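LAO/AO transport system kinase (Escherichia coli, PDB 2P67) belongs to the MeaB family of P-loop NTPases and probably works as a nucleotide-binding G protein built on a parallel beta sheet. Local coordinates at residues T56-T62 against D150-T156; A167-D171 against R272-S276; I188-M193 against M218-L223; G63-K69 against S175-A179. All coordinates share one frame; numbering follows the deposited sequence. Where two conformers were deposited one is given.

Contact 1: residues T56-T62 against D150-T156; sequences TLRLGVT and DVVIVET
Leu59 and Val151 meet on one face of two neighbouring parallel strands, 57-62 and 151-156, in the middle of the P-loop NTPase sheet. Leu59 is turned back along its strand, CG anti to the carbonyl carbon (chi1 -57°), which carries CD1 to 3.7 Å from CG1 of Val151. Two residues on, on the same face, Val61 has its CG2, also beside the backbone N, 3.7 Å from Ile153 CG2. Phe76 and Leu73 of helix 69-82 pack over this row. On the other face Gly60 has no side chain, and Thr62 and Thr156 approach through their methyls, CG2 to CG2 4.2 Å. Glu155 bends at chi2 and leads its carboxylate away from strand 57-62 to a salt bridge with Lys69. Six backbone hydrogen bonds join the strands; the straightest, from Leu59 N to Val152 O, spans 2.8 Å at 170°. The chemistry is therefore divided: main-chain polar groups are paired within the sheet, branched hydrocarbon makes up most of the face under helix 69-82, and the charged ends of Arg58 and Glu155 find partners elsewhere, Arg58 with Glu145 and Met169 O.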
loop_
_atom_site.group_PDB
_atom_site.type_symbol
_atom_site.label_atom_id
_atom_site.label_comp_id
_atom_site.label_asym_id
_atom_site.label_seq_id
_atom_site.Cartn_x
_atom_site.Cartn_y
_atom_site.Cartn_z
ATOM N N THR A 56 8.787 16.304 -21.473
ATOM C CA THR A 56 7.922 15.410 -22.228
ATOM C C THR A 56 6.735 15.048 -21.322
ATOM O O THR A 56 6.922 14.735 -20.148
ATOM C CB THR A 56 8.701 14.146 -22.628
ATOM O OG1 THR A 56 9.803 14.518 -23.470
ATOM C CG2 THR A 56 7.800 13.140 -23.367
ATOM N N LEU A 57 5.521 15.120 -21.865
ATOM C CA LEU A 57 4.353 14.628 -21.140
ATOM C C LEU A 57 4.397 13.092 -21.121
ATOM O O LEU A 57 4.380 12.456 -22.181
ATOM C CB LEU A 57 3.066 15.130 -21.801
ATOM C CG LEU A 57 1.725 14.650 -21.218
ATOM C CD1 LEU A 57 1.559 15.023 -19.742
ATOM C CD2 LEU A 57 0.566 15.140 -22.069
ATOM N N ARG A 58 4.461 12.523 -19.921
ATOM C CA ARG A 58 4.566 11.066 -19.741
ATOM C C ARG A 58 3.192 10.536 -19.354
ATOM O O ARG A 58 2.647 10.906 -18.305
ATOM C CB ARG A 58 5.577 10.751 -18.642
ATOM C CG ARG A 58 7.007 11.267 -18.933
ATOM C CD ARG A 58 7.800 11.407 -17.624
ATOM N NE ARG A 58 8.033 10.136 -16.925
ATOM C CZ ARG A 58 9.148 9.401 -17.018
ATOM N NH1 ARG A 58 10.152 9.758 -17.837
ATOM N NH2 ARG A 58 9.252 8.277 -16.311
ATOM N N LEU A 59 2.625 9.704 -20.214
ATOM C CA LEU A 59 1.311 9.125 -19.946
ATOM C C LEU A 59 1.391 7.627 -19.702
ATOM O O LEU A 59 2.156 6.923 -20.383
ATOM C CB LEU A 59 0.367 9.379 -21.134
ATOM C CG LEU A 59 0.156 10.837 -21.552
ATOM C CD1 LEU A 59 -0.770 10.900 -22.778
ATOM C CD2 LEU A 59 -0.414 11.670 -20.407
ATOM N N GLY A 60 0.580 7.128 -18.765
ATOM C CA GLY A 60 0.436 5.695 -18.597
ATOM C C GLY A 60 -0.959 5.299 -19.012
ATOM O O GLY A 60 -1.954 5.979 -18.666
ATOM N N VAL A 61 -1.041 4.192 -19.744
ATOM C CA VAL A 61 -2.326 3.688 -20.204
ATOM C C VAL A 61 -2.397 2.177 -19.905
ATOM O O VAL A 61 -1.575 1.411 -20.399
ATOM C CB VAL A 61 -2.575 3.960 -21.733
ATOM C CG1 VAL A 61 -3.860 3.292 -22.187
ATOM C CG2 VAL A 61 -2.590 5.483 -22.074
ATOM N N THR A 62 -3.361 1.759 -19.093
ATOM C CA THR A 62 -3.626 0.326 -18.941
ATOM C C THR A 62 -4.989 -0.027 -19.539
ATOM O O THR A 62 -5.884 0.803 -19.607
ATOM C CB THR A 62 -3.523 -0.169 -17.467
ATOM O OG1 THR A 62 -4.508 0.489 -16.632
ATOM C CG2 THR A 62 -2.142 0.075 -16.918
ATOM N N ASP A 150 7.178 14.670 -27.775
ATOM C CA ASP A 150 6.304 15.548 -27.022
ATOM C C ASP A 150 5.532 14.788 -25.952
ATOM O O ASP A 150 5.307 15.303 -24.836
ATOM C CB ASP A 150 5.327 16.221 -27.965
ATOM C CG ASP A 150 6.019 17.184 -28.920
ATOM O OD1 ASP A 150 6.555 18.207 -28.454
ATOM O OD2 ASP A 150 6.058 16.887 -30.115
ATOM N N VAL A 151 5.141 13.565 -26.307
ATOM C CA VAL A 151 4.351 12.702 -25.429
ATOM C C VAL A 151 4.952 11.306 -25.518
ATOM O O VAL A 151 5.202 10.808 -26.626
ATOM C CB VAL A 151 2.883 12.611 -25.906
ATOM C CG1 VAL A 151 2.057 11.658 -24.996
ATOM C CG2 VAL A 151 2.239 14.005 -25.943
ATOM N N VAL A 152 5.220 10.706 -24.366
ATOM C CA VAL A 152 5.593 9.291 -24.291
ATOM C C VAL A 152 4.519 8.545 -23.523
ATOM O O VAL A 152 4.175 8.938 -22.400
ATOM C CB VAL A 152 6.934 9.050 -23.548
ATOM C CG1 VAL A 152 7.368 7.583 -23.707
ATOM C CG2 VAL A 152 8.010 9.983 -24.063
ATOM N N ILE A 153 4.014 7.469 -24.122
ATOM C CA ILE A 153 2.960 6.650 -23.525
ATOM C C ILE A 153 3.521 5.293 -23.171
ATOM O O ILE A 153 4.036 4.584 -24.050
ATOM C CB ILE A 153 1.788 6.452 -24.505
ATOM C CG1 ILE A 153 1.212 7.810 -24.935
ATOM C CG2 ILE A 153 0.681 5.583 -23.866
ATOM C CD1 ILE A 153 0.117 7.703 -25.984
ATOM N N VAL A 154 3.447 4.934 -21.891
ATOM C CA VAL A 154 3.803 3.590 -21.490
ATOM C C VAL A 154 2.497 2.820 -21.296
ATOM O O VAL A 154 1.570 3.285 -20.611
ATOM C CB VAL A 154 4.767 3.562 -20.256
ATOM C CG1 VAL A 154 4.118 4.150 -18.984
ATOM C CG2 VAL A 154 5.305 2.147 -20.013
ATOM N N GLU A 155 2.394 1.664 -21.932
ATOM C CA GLU A 155 1.119 0.962 -21.861
ATOM C C GLU A 155 1.276 -0.513 -21.542
ATOM O O GLU A 155 2.252 -1.133 -21.928
ATOM C CB GLU A 155 0.293 1.194 -23.131
ATOM C CG GLU A 155 0.940 0.680 -24.401
ATOM C CD GLU A 155 0.464 -0.703 -24.765
ATOM O OE1 GLU A 155 0.782 -1.151 -25.881
ATOM O OE2 GLU A 155 -0.241 -1.344 -23.959
ATOM N N THR A 156 0.321 -1.061 -20.797
ATOM C CA THR A 156 0.329 -2.486 -20.523
ATOM C C THR A 156 -1.080 -2.921 -20.128
ATOM O O THR A 156 -1.969 -2.094 -19.968
ATOM C CB THR A 156 1.397 -2.885 -19.458
ATOM O OG1 THR A 156 1.639 -4.308 -19.493
ATOM C CG2 THR A 156 0.988 -2.441 -18.043
#

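Contact 2: residues A167-D171 against R272-S276; sequences ARMVD and RQQQS. With NA (sodium ion), chain B.
The sodium site on helix 267-294 adjoins this contact, in which Arg272 and Gln275 hold the loop running into strand 172-177. Arg272 grips the carboxylate of Asp171 side-on: NE gives a nearly straight bond of 2.8 Å to OD1, and NH2 one of 2.7 Å to OD2. Both oxygens lie close to the guanidinium plane, but the carboxylate is turned 39° against it, and OD1 is met from above its own plane. An arginine chain extended from CG to NE brings the group this far. OD2 also accepts from Arg58 N, which ties the salt bridge to the central strand of this P-loop NTPase fold. One helical turn along, Gln275 reaches straight out beyond CG (chi2 180°) beside a type I turn, Ala167 to Val170. Its NE2 bonds Val170 O at 2.9 Å, while CD passes 3.1 Å from Arg168 O. Its OE1 accepts from two waters: one also donates to Asp171 OD1 and so bridges the two side-chain links, and the other is a sodium ligand. The ion itself is bound by Arg272 O at 2.7 Å, Ser276 OG at 2.6 Å and four waters.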
loop_
_atom_site.group_PDB
_atom_site.type_symbol
_atom_site.label_atom_id
_atom_site.label_comp_id
_atom_site.label_asym_id
_atom_site.label_seq_id
_atom_site.Cartn_x
_atom_site.Cartn_y
_atom_site.Cartn_z
ATOM N N ALA A 167 1.718 3.584 -12.869
ATOM C CA ALA A 167 1.372 4.880 -12.292
ATOM C C ALA A 167 2.581 5.587 -11.706
ATOM O O ALA A 167 2.650 6.807 -11.749
ATOM C CB ALA A 167 0.315 4.702 -11.206
ATOM N N ARG A 168 3.519 4.805 -11.168
ATOM C CA ARG A 168 4.714 5.310 -10.477
ATOM C C ARG A 168 5.755 5.932 -11.400
ATOM O O ARG A 168 6.709 6.538 -10.927
ATOM C CB ARG A 168 5.414 4.173 -9.723
ATOM C CG ARG A 168 4.679 3.614 -8.538
ATOM C CD ARG A 168 5.622 2.826 -7.640
ATOM N NE ARG A 168 6.173 1.621 -8.259
ATOM C CZ ARG A 168 5.871 0.374 -7.887
ATOM N NH1 ARG A 168 5.013 0.159 -6.893
ATOM N NH2 ARG A 168 6.434 -0.660 -8.508
ATOM N N MET A 169 5.597 5.752 -12.708
ATOM C CA MET A 169 6.549 6.338 -13.652
ATOM C C MET A 169 5.959 7.361 -14.633
ATOM O O MET A 169 6.612 7.724 -15.608
ATOM C CB MET A 169 7.309 5.229 -14.413
ATOM C CG MET A 169 6.505 4.473 -15.481
ATOM S SD MET A 169 7.488 3.097 -16.239
ATOM C CE MET A 169 7.051 1.845 -15.093
ATOM N N VAL A 170 4.721 7.820 -14.407
ATOM C CA VAL A 170 4.067 8.700 -15.405
ATOM C C VAL A 170 3.470 9.943 -14.739
ATOM O O VAL A 170 3.245 9.944 -13.528
ATOM C CB VAL A 170 2.953 7.959 -16.219
ATOM C CG1 VAL A 170 3.552 6.786 -17.020
ATOM C CG2 VAL A 170 1.792 7.508 -15.306
ATOM N N ASP A 171 3.247 10.978 -15.544
ATOM C CA ASP A 171 2.660 12.247 -15.106
ATOM C C ASP A 171 1.157 12.083 -14.905
ATOM O O ASP A 171 0.577 12.656 -13.978
ATOM C CB ASP A 171 2.877 13.336 -16.166
ATOM C CG ASP A 171 4.350 13.644 -16.418
ATOM O OD1 ASP A 171 5.171 13.440 -15.488
ATOM O OD2 ASP A 171 4.660 14.142 -17.528
ATOM N N ARG A 272 6.983 14.172 -10.110
ATOM C CA ARG A 272 8.117 13.632 -10.868
ATOM C C ARG A 272 9.364 13.398 -9.991
ATOM O O ARG A 272 10.003 12.332 -10.083
ATOM C CB ARG A 272 8.447 14.538 -12.046
ATOM C CG ARG A 272 7.381 14.580 -13.106
ATOM C CD ARG A 272 7.663 15.710 -14.058
ATOM N NE ARG A 272 7.022 15.505 -15.353
ATOM C CZ ARG A 272 7.270 16.240 -16.422
ATOM N NH1 ARG A 272 8.154 17.239 -16.332
ATOM N NH2 ARG A 272 6.638 15.999 -17.568
ATOM N N GLN A 273 9.689 14.368 -9.137
ATOM C CA GLN A 273 10.818 14.229 -8.189
ATOM C C GLN A 273 10.601 13.085 -7.194
ATOM O O GLN A 273 11.501 12.263 -6.971
ATOM C CB GLN A 273 11.086 15.561 -7.465
ATOM C CG GLN A 273 11.945 15.458 -6.194
ATOM C CD GLN A 273 13.450 15.281 -6.448
ATOM O OE1 GLN A 273 14.255 15.377 -5.502
ATOM N NE2 GLN A 273 13.841 15.022 -7.712
ATOM N N GLN A 274 9.408 13.026 -6.610
ATOM C CA GLN A 274 9.035 11.961 -5.691
ATOM C C GLN A 274 9.098 10.583 -6.331
ATOM O O GLN A 274 9.501 9.627 -5.672
ATOM C CB GLN A 274 7.641 12.192 -5.129
ATOM C CG GLN A 274 7.561 13.298 -4.099
ATOM C CD GLN A 274 6.149 13.483 -3.559
ATOM O OE1 GLN A 274 5.159 13.050 -4.174
ATOM N NE2 GLN A 274 6.046 14.144 -2.408
ATOM N N GLN A 275 8.698 10.473 -7.604
ATOM C CA GLN A 275 8.747 9.192 -8.300
ATOM C C GLN A 275 10.197 8.712 -8.439
ATOM O O GLN A 275 10.501 7.539 -8.236
ATOM C CB GLN A 275 8.114 9.294 -9.685
ATOM C CG GLN A 275 6.606 9.456 -9.658
ATOM C CD GLN A 275 5.980 9.567 -11.049
ATOM O OE1 GLN A 275 6.653 9.860 -12.042
ATOM N NE2 GLN A 275 4.669 9.351 -11.112
ATOM N N SER A 276 11.091 9.636 -8.769
ATOM C CA SER A 276 12.490 9.270 -9.017
ATOM C C SER A 276 13.183 8.886 -7.724
ATOM O O SER A 276 13.899 7.906 -7.680
ATOM C CB SER A 276 13.217 10.402 -9.738
ATOM O OG SER A 276 12.813 10.398 -11.118
HETATM NA NA NA B . 10.872 11.341 -12.488
HETATM O O HOH W 1 8.647 5.429 -8.301
HETATM O O HOH W 2 6.508 11.121 -14.487
HETATM O O HOH W 3 9.179 8.980 -12.978
HETATM O O HOH W 4 9.335 12.045 -14.482
HETATM O O HOH W 5 11.869 10.453 -14.844
HETATM O O HOH W 6 12.526 13.458 -12.450
#

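Contact 3: residues I188-M193 against M218-L223; sequences IKKGLM and MYESAL
The phenol ring of Tyr219 is met by three side chains from segment 188-193. Ile188 CD1 stands over one face in a CH-pi contact, 4.2 Å from the ring centroid and 28° off the normal. Met193 CE comes to the edge, near the ring plane, 4.1 Å from CD1 of Tyr219. Leu192 approaches obliquely, its CD2 4.0 Å from CE1 of the same ring, the two side chains crossing at about a right angle. Ile188 points toward helix 209-225, and its delta methyl also touches Ala222 CB; the side chains of Ile188 and Met218 reach toward each other, Met218 CG lying 3.9 Å from Ile188 CD1. The bend of Met193 at chi2 (-66°) sets SD 3.7 Å from Ala222 CB and equally close to Leu223 CD2; a further bend at chi3 carries CE to the ring edge. The contact joins the start of helix 190-195 to helix 209-225, both leaning on the same part of the sheet: Leu192, Tyr219 and Leu223 all touch Ile199 of strand 198-201. A water accepts from Lys189 N at 3.0 Å and has a weak link to Tyr219 OH. The second subunit adds Ile225, which packs on Ile188, and Arg227, whose carbonyl accepts from Lys190. No direct hydrogen bond crosses between the two segments, so the pairing rests on hydrocarbon, thioether and ring surfaces in van der Waals contact, while the phenol hydroxyl leaves this apolar patch for a probable hydrogen bond with Gln177 OE1 of strand 172-177.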
loop_
_atom_site.group_PDB
_atom_site.type_symbol
_atom_site.label_atom_id
_atom_site.label_comp_id
_atom_site.label_asym_id
_atom_site.label_seq_id
_atom_site.Cartn_x
_atom_site.Cartn_y
_atom_site.Cartn_z
ATOM N N ILE A 188 -14.881 -2.794 -7.880
ATOM C CA ILE A 188 -13.760 -2.015 -8.385
ATOM C C ILE A 188 -12.484 -2.301 -7.579
ATOM O O ILE A 188 -12.503 -2.269 -6.338
ATOM C CB ILE A 188 -14.081 -0.518 -8.281
ATOM C CG1 ILE A 188 -15.346 -0.193 -9.093
ATOM C CG2 ILE A 188 -12.878 0.337 -8.727
ATOM C CD1 ILE A 188 -15.709 1.310 -9.135
ATOM N N LYS A 189 -11.379 -2.528 -8.293
ATOM C CA LYS A 189 -10.084 -2.759 -7.656
ATOM C C LYS A 189 -9.606 -1.533 -6.846
ATOM O O LYS A 189 -9.502 -0.411 -7.375
ATOM C CB LYS A 189 -9.040 -3.134 -8.725
ATOM C CG LYS A 189 -9.231 -4.469 -9.383
ATOM C CD LYS A 189 -8.213 -4.712 -10.527
ATOM C CE LYS A 189 -6.774 -4.480 -10.080
ATOM N NZ LYS A 189 -5.817 -4.807 -11.214
ATOM N N LYS A 190 -9.295 -1.735 -5.566
ATOM C CA LYS A 190 -8.816 -0.616 -4.732
ATOM C C LYS A 190 -7.487 -0.007 -5.214
ATOM O O LYS A 190 -7.303 1.216 -5.167
ATOM C CB LYS A 190 -8.755 -1.000 -3.245
ATOM C CG LYS A 190 -10.127 -1.297 -2.638
ATOM C CD LYS A 190 -9.977 -1.671 -1.177
ATOM C CE LYS A 190 -11.292 -2.180 -0.593
ATOM N NZ LYS A 190 -11.232 -3.621 -0.315
ATOM N N GLY A 191 -6.593 -0.846 -5.730
ATOM C CA GLY A 191 -5.309 -0.384 -6.258
ATOM C C GLY A 191 -5.507 0.571 -7.417
ATOM O O GLY A 191 -4.763 1.530 -7.563
ATOM N N LEU A 192 -6.539 0.321 -8.219
ATOM C CA LEU A 192 -6.888 1.231 -9.309
ATOM C C LEU A 192 -7.358 2.599 -8.779
ATOM O O LEU A 192 -6.901 3.650 -9.251
ATOM C CB LEU A 192 -7.967 0.598 -10.176
ATOM C CG LEU A 192 -8.495 1.531 -11.274
ATOM C CD1 LEU A 192 -7.312 1.942 -12.198
ATOM C CD2 LEU A 192 -9.612 0.797 -12.018
ATOM N N MET A 193 -8.241 2.585 -7.781
ATOM C CA MET A 193 -8.675 3.821 -7.138
ATOM C C MET A 193 -7.503 4.624 -6.578
ATOM O O MET A 193 -7.527 5.841 -6.607
ATOM C CB MET A 193 -9.734 3.552 -6.061
ATOM C CG MET A 193 -11.034 2.900 -6.615
ATOM S SD MET A 193 -11.948 4.002 -7.738
ATOM C CE MET A 193 -11.397 3.564 -9.345
ATOM N N MET A 218 -20.618 3.990 -12.186
ATOM C CA MET A 218 -20.081 3.235 -11.050
ATOM C C MET A 218 -18.680 3.749 -10.679
ATOM O O MET A 218 -18.418 4.071 -9.512
ATOM C CB MET A 218 -20.056 1.726 -11.384
ATOM C CG MET A 218 -19.457 0.871 -10.255
ATOM S SD MET A 218 -19.286 -0.868 -10.732
ATOM C CE MET A 218 -18.118 -0.805 -12.057
ATOM N N TYR A 219 -17.786 3.842 -11.668
ATOM C CA TYR A 219 -16.433 4.383 -11.422
ATOM C C TYR A 219 -16.493 5.797 -10.885
ATOM O O TYR A 219 -15.755 6.167 -9.965
ATOM C CB TYR A 219 -15.566 4.326 -12.693
ATOM C CG TYR A 219 -15.102 2.924 -12.946
ATOM C CD1 TYR A 219 -14.007 2.405 -12.247
ATOM C CD2 TYR A 219 -15.767 2.097 -13.849
ATOM C CE1 TYR A 219 -13.582 1.097 -12.444
ATOM C CE2 TYR A 219 -15.339 0.767 -14.047
ATOM C CZ TYR A 219 -14.247 0.293 -13.315
ATOM O OH TYR A 219 -13.788 -0.988 -13.488
ATOM N N GLU A 220 -17.397 6.587 -11.451
ATOM C CA GLU A 220 -17.549 7.966 -11.011
ATOM C C GLU A 220 -18.024 8.048 -9.566
ATOM O O GLU A 220 -17.544 8.898 -8.803
ATOM C CB GLU A 220 -18.477 8.735 -11.962
ATOM C CG GLU A 220 -18.444 10.235 -11.778
ATOM C CD GLU A 220 -19.286 10.932 -12.828
ATOM O OE1 GLU A 220 -20.514 10.682 -12.858
ATOM O OE2 GLU A 220 -18.713 11.732 -13.606
ATOM N N SER A 221 -18.951 7.172 -9.162
ATOM C CA SER A 221 -19.403 7.175 -7.783
ATOM C C SER A 221 -18.207 6.968 -6.859
ATOM O O SER A 221 -18.016 7.741 -5.910
ATOM C CB SER A 221 -20.446 6.071 -7.526
ATOM O OG SER A 221 -21.628 6.289 -8.312
ATOM N N ALA A 222 -17.394 5.948 -7.150
ATOM C CA ALA A 222 -16.216 5.653 -6.326
ATOM C C ALA A 222 -15.260 6.866 -6.296
ATOM O O ALA A 222 -14.791 7.277 -5.234
ATOM C CB ALA A 222 -15.491 4.418 -6.865
ATOM N N LEU A 223 -14.997 7.444 -7.454
ATOM C CA LEU A 223 -14.001 8.531 -7.546
ATOM C C LEU A 223 -14.480 9.875 -6.980
ATOM O O LEU A 223 -13.666 10.732 -6.626
ATOM C CB LEU A 223 -13.487 8.660 -8.984
ATOM C CG LEU A 223 -12.591 7.500 -9.450
ATOM C CD1 LEU A 223 -12.460 7.489 -10.997
ATOM C CD2 LEU A 223 -11.211 7.516 -8.754
HETATM O O HOH W 7 -11.510 -2.289 -11.269
#

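Contact 4: residues G63-K69 against S175-A179; sequences GTPGAGK and SLQIA
A single water is gripped by three groups where the loop 63-69 meets the end of strand 172-177: it lies 2.7 Å from Thr64 OG1, donates to Gln177 OE1 at 2.7 Å, and accepts from Ile178 N at 2.9 Å. Thr64 holds its hydroxyl between backbone N and carbonyl carbon (chi1 55°), facing that water, while CG2 rests 3.5 Å from Gln177 OE1. Gln177 starts away from the loop but doubles back at chi2 (-66°), and the other end of its amide donates from NE2 to Ser175 OG at 2.7 Å; with both ends engaged, the amide is held in one orientation. The backbones are linked more loosely, by a weak hydrogen bond from Thr64 N to Leu176 O, just past the parallel bridge of Gly63 with Leu176. The loop then turns: Thr64 to Ala67 forms a type II turn with Gly66 at positive phi, and Gly68, also at positive phi, is the N-cap of helix 69-82. Sequence and strand-loop-helix shape fit a P-loop (Walker A). Ala67 CB sits 4.1 Å from Leu176 CB, and Ile178 lays CD1 3.8 Å from Ala67 CA and 3.2 Å from Gly66 O. The loop is thus anchored to this strand by its flank, through one bridging water, one weak backbone bond and the packing of Leu176 and Ile178 against the loop backbone and Ala67, while Lys69 is held by Glu155 of strand 151-157, on the other side of strand 57-63.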
loop_
_atom_site.group_PDB
_atom_site.type_symbol
_atom_site.label_atom_id
_atom_site.label_comp_id
_atom_site.label_asym_id
_atom_site.label_seq_id
_atom_site.Cartn_x
_atom_site.Cartn_y
_atom_site.Cartn_z
ATOM N N GLY A 63 -5.135 -1.260 -20.006
ATOM C CA GLY A 63 -6.448 -1.715 -20.439
ATOM C C GLY A 63 -6.671 -3.118 -19.932
ATOM O O GLY A 63 -5.755 -3.938 -19.969
ATOM N N THR A 64 -7.876 -3.386 -19.433
ATOM C CA THR A 64 -8.253 -4.751 -19.071
ATOM C C THR A 64 -8.480 -5.561 -20.354
ATOM O O THR A 64 -8.717 -4.980 -21.422
ATOM C CB THR A 64 -9.519 -4.778 -18.173
ATOM O OG1 THR A 64 -10.587 -4.078 -18.825
ATOM C CG2 THR A 64 -9.239 -4.126 -16.823
ATOM N N PRO A 65 -8.374 -6.901 -20.273
ATOM C CA PRO A 65 -8.738 -7.710 -21.444
ATOM C C PRO A 65 -10.147 -7.366 -21.948
ATOM O O PRO A 65 -11.111 -7.349 -21.162
ATOM C CB PRO A 65 -8.671 -9.145 -20.911
ATOM C CG PRO A 65 -7.664 -9.068 -19.782
ATOM C CD PRO A 65 -7.911 -7.729 -19.145
ATOM N N GLY A 66 -10.242 -7.059 -23.244
ATOM C CA GLY A 66 -11.508 -6.697 -23.890
ATOM C C GLY A 66 -11.872 -5.221 -23.815
ATOM O O GLY A 66 -12.965 -4.831 -24.242
ATOM N N ALA A 67 -10.956 -4.399 -23.291
ATOM C CA ALA A 67 -11.217 -2.963 -23.076
ATOM C C ALA A 67 -10.966 -2.096 -24.315
ATOM O O ALA A 67 -11.282 -0.897 -24.306
ATOM C CB ALA A 67 -10.415 -2.433 -21.882
ATOM N N GLY A 68 -10.371 -2.698 -25.349
ATOM C CA GLY A 68 -10.121 -2.032 -26.634
ATOM C C GLY A 68 -8.907 -1.116 -26.605
ATOM O O GLY A 68 -8.910 -0.047 -27.227
ATOM N N LYS A 69 -7.873 -1.546 -25.881
ATOM C CA LYS A 69 -6.667 -0.745 -25.678
ATOM C C LYS A 69 -5.978 -0.429 -27.010
ATOM O O LYS A 69 -5.566 0.712 -27.240
ATOM C CB LYS A 69 -5.709 -1.460 -24.712
ATOM C CG LYS A 69 -4.366 -0.771 -24.513
ATOM C CD LYS A 69 -3.624 -1.274 -23.272
ATOM C CE LYS A 69 -3.301 -2.766 -23.290
ATOM N NZ LYS A 69 -2.293 -3.171 -24.318
ATOM N N SER A 175 -6.770 4.651 -17.142
ATOM C CA SER A 175 -7.152 3.239 -17.126
ATOM C C SER A 175 -8.348 3.018 -18.036
ATOM O O SER A 175 -9.353 3.697 -17.898
ATOM C CB SER A 175 -7.486 2.781 -15.708
ATOM O OG SER A 175 -8.032 1.463 -15.714
ATOM N N LEU A 176 -8.221 2.066 -18.953
ATOM C CA LEU A 176 -9.327 1.673 -19.820
ATOM C C LEU A 176 -10.065 0.493 -19.230
ATOM O O LEU A 176 -9.459 -0.509 -18.806
ATOM C CB LEU A 176 -8.843 1.349 -21.228
ATOM C CG LEU A 176 -8.947 2.546 -22.161
ATOM C CD1 LEU A 176 -7.852 3.542 -21.836
ATOM C CD2 LEU A 176 -8.849 2.062 -23.592
ATOM N N GLN A 177 -11.382 0.634 -19.207
ATOM C CA GLN A 177 -12.255 -0.382 -18.622
ATOM C C GLN A 177 -13.343 -0.761 -19.623
ATOM O O GLN A 177 -13.669 0.004 -20.523
ATOM C CB GLN A 177 -12.891 0.118 -17.319
ATOM C CG GLN A 177 -11.904 0.492 -16.187
ATOM C CD GLN A 177 -11.096 -0.693 -15.621
ATOM O OE1 GLN A 177 -11.575 -1.826 -15.551
ATOM N NE2 GLN A 177 -9.879 -0.415 -15.184
ATOM N N ILE A 178 -13.880 -1.964 -19.474
ATOM C CA ILE A 178 -14.992 -2.357 -20.315
ATOM C C ILE A 178 -16.299 -2.404 -19.519
ATOM O O ILE A 178 -16.282 -2.674 -18.311
ATOM C CB ILE A 178 -14.675 -3.648 -21.141
ATOM C CG1 ILE A 178 -15.433 -3.609 -22.467
ATOM C CG2 ILE A 178 -14.881 -4.930 -20.310
ATOM C CD1 ILE A 178 -14.942 -2.501 -23.408
ATOM N N ALA A 179 -17.416 -2.115 -20.190
ATOM C CA ALA A 179 -18.727 -1.996 -19.539
ATOM C C ALA A 179 -19.120 -3.242 -18.773
ATOM O O ALA A 179 -18.935 -4.351 -19.272
HETATM O O HOH W 8 -12.676 -3.522 -17.284
#

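From the N terminus, strand 57-63 comes first and leads directly into the loop 63-69. Contact 1 closes a loop of 87 residues by setting 151-157 beside that first strand. Contact 4 closes another, from the loop to strand 172-177, and its segments alternate with those of contact 1. Contact 2 begins just before that strand and brings back the distant helix 267-294, so it crosses contact 4 and encloses contact 3, the short link between helices 190-195 and 209-225. Arg58 O probably accepts from Asp171 N, tying contacts 1 and 2, while Leu192 packs on Ser175, tying contacts 3 and 4.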